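Local atomic coordinates of MutT/nudix family protein (Shewanella oneidensis, PDB entry 3GZ5), a protein that probably controls transcription of NAD metabolism genes in response to ADP-ribose, joining a Nudix domain to a DNA-binding winged-helix domain. Residues Q21-L29 with G54-E62. Sequence-based numbering, arbitrary orientation.
Sequences QLLTVDAVL and GLPGGFIDE
Val25 and Gly58 form an antiparallel hydrogen-bonded pair, Val25 N to Gly58 O and Gly58 N to Val25 O each measuring 2.8 Å, and Asp26 faces Gly57 as the adjoining non-hydrogen-bonded pair. This sets the double glycine that leads into the Nudix helix (residues 68-80) against strand 22-33 of the Nudix fold. A third bond, Ala27 N to Pro56 O at 3.1 Å, runs almost straight onto the carbonyl (C=O...N 163°). A CB on Gly57 (phi 156°) would strike Asp26 OD2, which sits 3.2 Å from Gly57 CA; at the backbone angles of Gly58 a CB would press on the preceding carbonyl oxygen, consistent with glycine at both positions. Asp26 OD1 and Thr24 OG1 both hydrogen-bond to Thr106 OG1.

The Leu55 side chain meets that of Val28 at a slant, CD2 3.8 Å from Val28 CG2, while CD1 also meets Asp26 CB; chi1 of -55° turns CG toward Val28. Leu148 and Ile149 of helix 145-162 also touch Leu55, so an alanine here would probably leave Val28 CG2 without its partner methyls and open a gap facing Leu148 and Ile149. At the other end Ile60 CD1 packs on Leu23 CD2, and Thr24 CG2 approaches Phe59 CE1 at 3.7 Å. A water donates to Leu23 O at 2.6 Å and accepts from Ile60 N at 2.9 Å, lying in the Phe59 ring plane at its edge.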
loop_
_atom_site.group_PDB
_atom_site.type_symbol
_atom_site.label_atom_id
_atom_site.label_comp_id
_atom_site.label_asym_id
_atom_site.label_seq_id
_atom_site.Cartn_x
_atom_site.Cartn_y
_atom_site.Cartn_z
ATOM N N GLN B 21 -7.000 -1.204 22.228
ATOM C CA GLN B 21 -5.952 -2.010 21.505
ATOM C C GLN B 21 -4.526 -1.452 21.735
ATOM O O GLN B 21 -4.358 -0.227 21.936
ATOM C CB GLN B 21 -6.249 -2.117 19.990
ATOM C CG GLN B 21 -7.442 -3.005 19.607
ATOM C CD GLN B 21 -8.807 -2.353 19.862
ATOM O OE1 GLN B 21 -9.078 -1.225 19.433
ATOM N NE2 GLN B 21 -9.669 -3.070 20.553
ATOM N N LEU B 22 -3.541 -2.372 21.745
ATOM C CA LEU B 22 -2.100 -2.083 21.647
ATOM C C LEU B 22 -1.801 -1.628 20.211
ATOM O O LEU B 22 -1.910 -2.404 19.252
ATOM C CB LEU B 22 -1.273 -3.354 21.917
ATOM C CG LEU B 22 -1.128 -4.019 23.303
ATOM C CD1 LEU B 22 -1.299 -5.539 23.234
ATOM C CD2 LEU B 22 0.220 -3.679 23.934
ATOM N N LEU B 23 -1.405 -0.367 20.082
ATOM C CA LEU B 23 -1.272 0.292 18.806
ATOM C C LEU B 23 0.138 0.812 18.719
ATOM O O LEU B 23 0.534 1.642 19.525
ATOM C CB LEU B 23 -2.284 1.435 18.701
ATOM C CG LEU B 23 -2.326 2.295 17.436
ATOM C CD1 LEU B 23 -2.617 1.449 16.190
ATOM C CD2 LEU B 23 -3.378 3.431 17.592
ATOM N N THR B 24 0.904 0.289 17.763
ATOM C CA THR B 24 2.280 0.715 17.568
ATOM C C THR B 24 2.554 1.089 16.108
ATOM O O THR B 24 1.735 0.846 15.209
ATOM C CB THR B 24 3.292 -0.353 18.034
ATOM O OG1 THR B 24 3.108 -1.557 17.274
ATOM C CG2 THR B 24 3.144 -0.660 19.567
ATOM N N VAL B 25 3.698 1.710 15.878
ATOM C CA VAL B 25 4.147 1.986 14.531
ATOM C C VAL B 25 5.522 1.303 14.445
ATOM O O VAL B 25 6.239 1.317 15.428
ATOM C CB VAL B 25 4.182 3.548 14.263
ATOM C CG1 VAL B 25 4.557 3.851 12.849
ATOM C CG2 VAL B 25 2.815 4.169 14.527
ATOM N N ASP B 26 5.853 0.659 13.318
ATOM C CA ASP B 26 7.170 0.024 13.111
ATOM C C ASP B 26 7.711 0.413 11.743
ATOM O O ASP B 26 6.974 0.840 10.880
ATOM C CB ASP B 26 7.092 -1.517 13.170
ATOM C CG ASP B 26 6.887 -2.049 14.590
ATOM O OD1 ASP B 26 6.161 -3.029 14.776
ATOM O OD2 ASP B 26 7.435 -1.467 15.542
ATOM N N ALA B 27 9.003 0.210 11.551
ATOM C CA ALA B 27 9.687 0.515 10.306
ATOM C C ALA B 27 10.734 -0.547 10.028
ATOM O O ALA B 27 11.541 -0.888 10.910
ATOM C CB ALA B 27 10.351 1.856 10.392
ATOM N N VAL B 28 10.679 -1.076 8.804
ATOM C CA VAL B 28 11.778 -1.813 8.193
ATOM C C VAL B 28 12.638 -0.812 7.406
ATOM O O VAL B 28 12.268 -0.360 6.316
ATOM C CB VAL B 28 11.283 -2.963 7.301
ATOM C CG1 VAL B 28 12.440 -3.840 6.899
ATOM C CG2 VAL B 28 10.223 -3.816 8.040
ATOM N N LEU B 29 13.762 -0.427 8.001
ATOM C CA LEU B 29 14.687 0.486 7.388
ATOM C C LEU B 29 15.823 -0.324 6.780
ATOM O O LEU B 29 16.527 -1.043 7.504
ATOM C CB LEU B 29 15.222 1.445 8.440
ATOM C CG LEU B 29 16.447 2.318 8.142
ATOM C CD1 LEU B 29 16.153 3.386 7.097
ATOM C CD2 LEU B 29 16.943 2.966 9.452
ATOM N N GLY B 54 14.259 -7.023 16.980
ATOM C CA GLY B 54 13.036 -6.674 16.270
ATOM C C GLY B 54 13.148 -5.295 15.668
ATOM O O GLY B 54 14.126 -4.581 15.879
ATOM N N LEU B 55 12.113 -4.927 14.926
ATOM C CA LEU B 55 12.041 -3.637 14.244
ATOM C C LEU B 55 12.073 -2.470 15.221
ATOM O O LEU B 55 11.516 -2.565 16.335
ATOM C CB LEU B 55 10.760 -3.568 13.406
ATOM C CG LEU B 55 10.542 -4.693 12.394
ATOM C CD1 LEU B 55 9.192 -4.570 11.676
ATOM C CD2 LEU B 55 11.694 -4.717 11.412
ATOM N N PRO B 56 12.698 -1.350 14.809
ATOM C CA PRO B 56 12.478 -0.109 15.548
ATOM C C PRO B 56 11.000 0.277 15.399
ATOM O O PRO B 56 10.388 0.005 14.348
ATOM C CB PRO B 56 13.389 0.900 14.848
ATOM C CG PRO B 56 13.701 0.290 13.527
ATOM C CD PRO B 56 13.599 -1.175 13.656
ATOM N N GLY B 57 10.432 0.853 16.455
ATOM C CA GLY B 57 9.020 1.169 16.479
ATOM C C GLY B 57 8.477 1.259 17.890
ATOM O O GLY B 57 9.222 1.092 18.853
ATOM N N GLY B 58 7.182 1.527 18.010
ATOM C CA GLY B 58 6.533 1.644 19.309
ATOM C C GLY B 58 5.353 2.600 19.298
ATOM O O GLY B 58 4.724 2.820 18.261
ATOM N N PHE B 59 5.077 3.185 20.457
ATOM C CA PHE B 59 3.820 3.910 20.696
ATOM C C PHE B 59 3.817 5.329 20.163
ATOM O O PHE B 59 4.842 6.010 20.100
ATOM C CB PHE B 59 3.428 3.891 22.198
ATOM C CG PHE B 59 3.303 2.501 22.784
ATOM C CD1 PHE B 59 2.278 1.659 22.405
ATOM C CD2 PHE B 59 4.231 2.038 23.719
ATOM C CE1 PHE B 59 2.160 0.343 22.951
ATOM C CE2 PHE B 59 4.139 0.743 24.259
ATOM C CZ PHE B 59 3.094 -0.105 23.869
ATOM N N ILE B 60 2.631 5.766 19.786
ATOM C CA ILE B 60 2.385 7.159 19.421
ATOM C C ILE B 60 2.571 8.017 20.691
ATOM O O ILE B 60 2.159 7.616 21.779
ATOM C CB ILE B 60 0.954 7.270 18.808
ATOM C CG1 ILE B 60 0.914 6.508 17.488
ATOM C CG2 ILE B 60 0.452 8.740 18.661
ATOM C CD1 ILE B 60 -0.453 6.032 17.101
ATOM N N ASP B 61 3.246 9.157 20.557
ATOM C CA ASP B 61 3.371 10.104 21.640
ATOM C C ASP B 61 2.637 11.369 21.201
ATOM O O ASP B 61 3.109 12.098 20.325
ATOM C CB ASP B 61 4.847 10.370 21.948
ATOM C CG ASP B 61 5.052 11.234 23.199
ATOM O OD1 ASP B 61 4.234 12.139 23.461
ATOM O OD2 ASP B 61 6.048 11.008 23.923
ATOM N N GLU B 62 1.466 11.615 21.788
ATOM C CA GLU B 62 0.605 12.729 21.354
ATOM C C GLU B 62 1.178 14.104 21.651
ATOM O O GLU B 62 0.711 15.102 21.108
ATOM C CB GLU B 62 -0.806 12.603 21.944
ATOM C CG GLU B 62 -1.378 11.201 21.827
ATOM C CD GLU B 62 -2.887 11.153 21.872
ATOM O OE1 GLU B 62 -3.526 12.212 22.098
ATOM O OE2 GLU B 62 -3.436 10.045 21.655
HETATM O O HOH W 1 0.234 4.097 20.153
#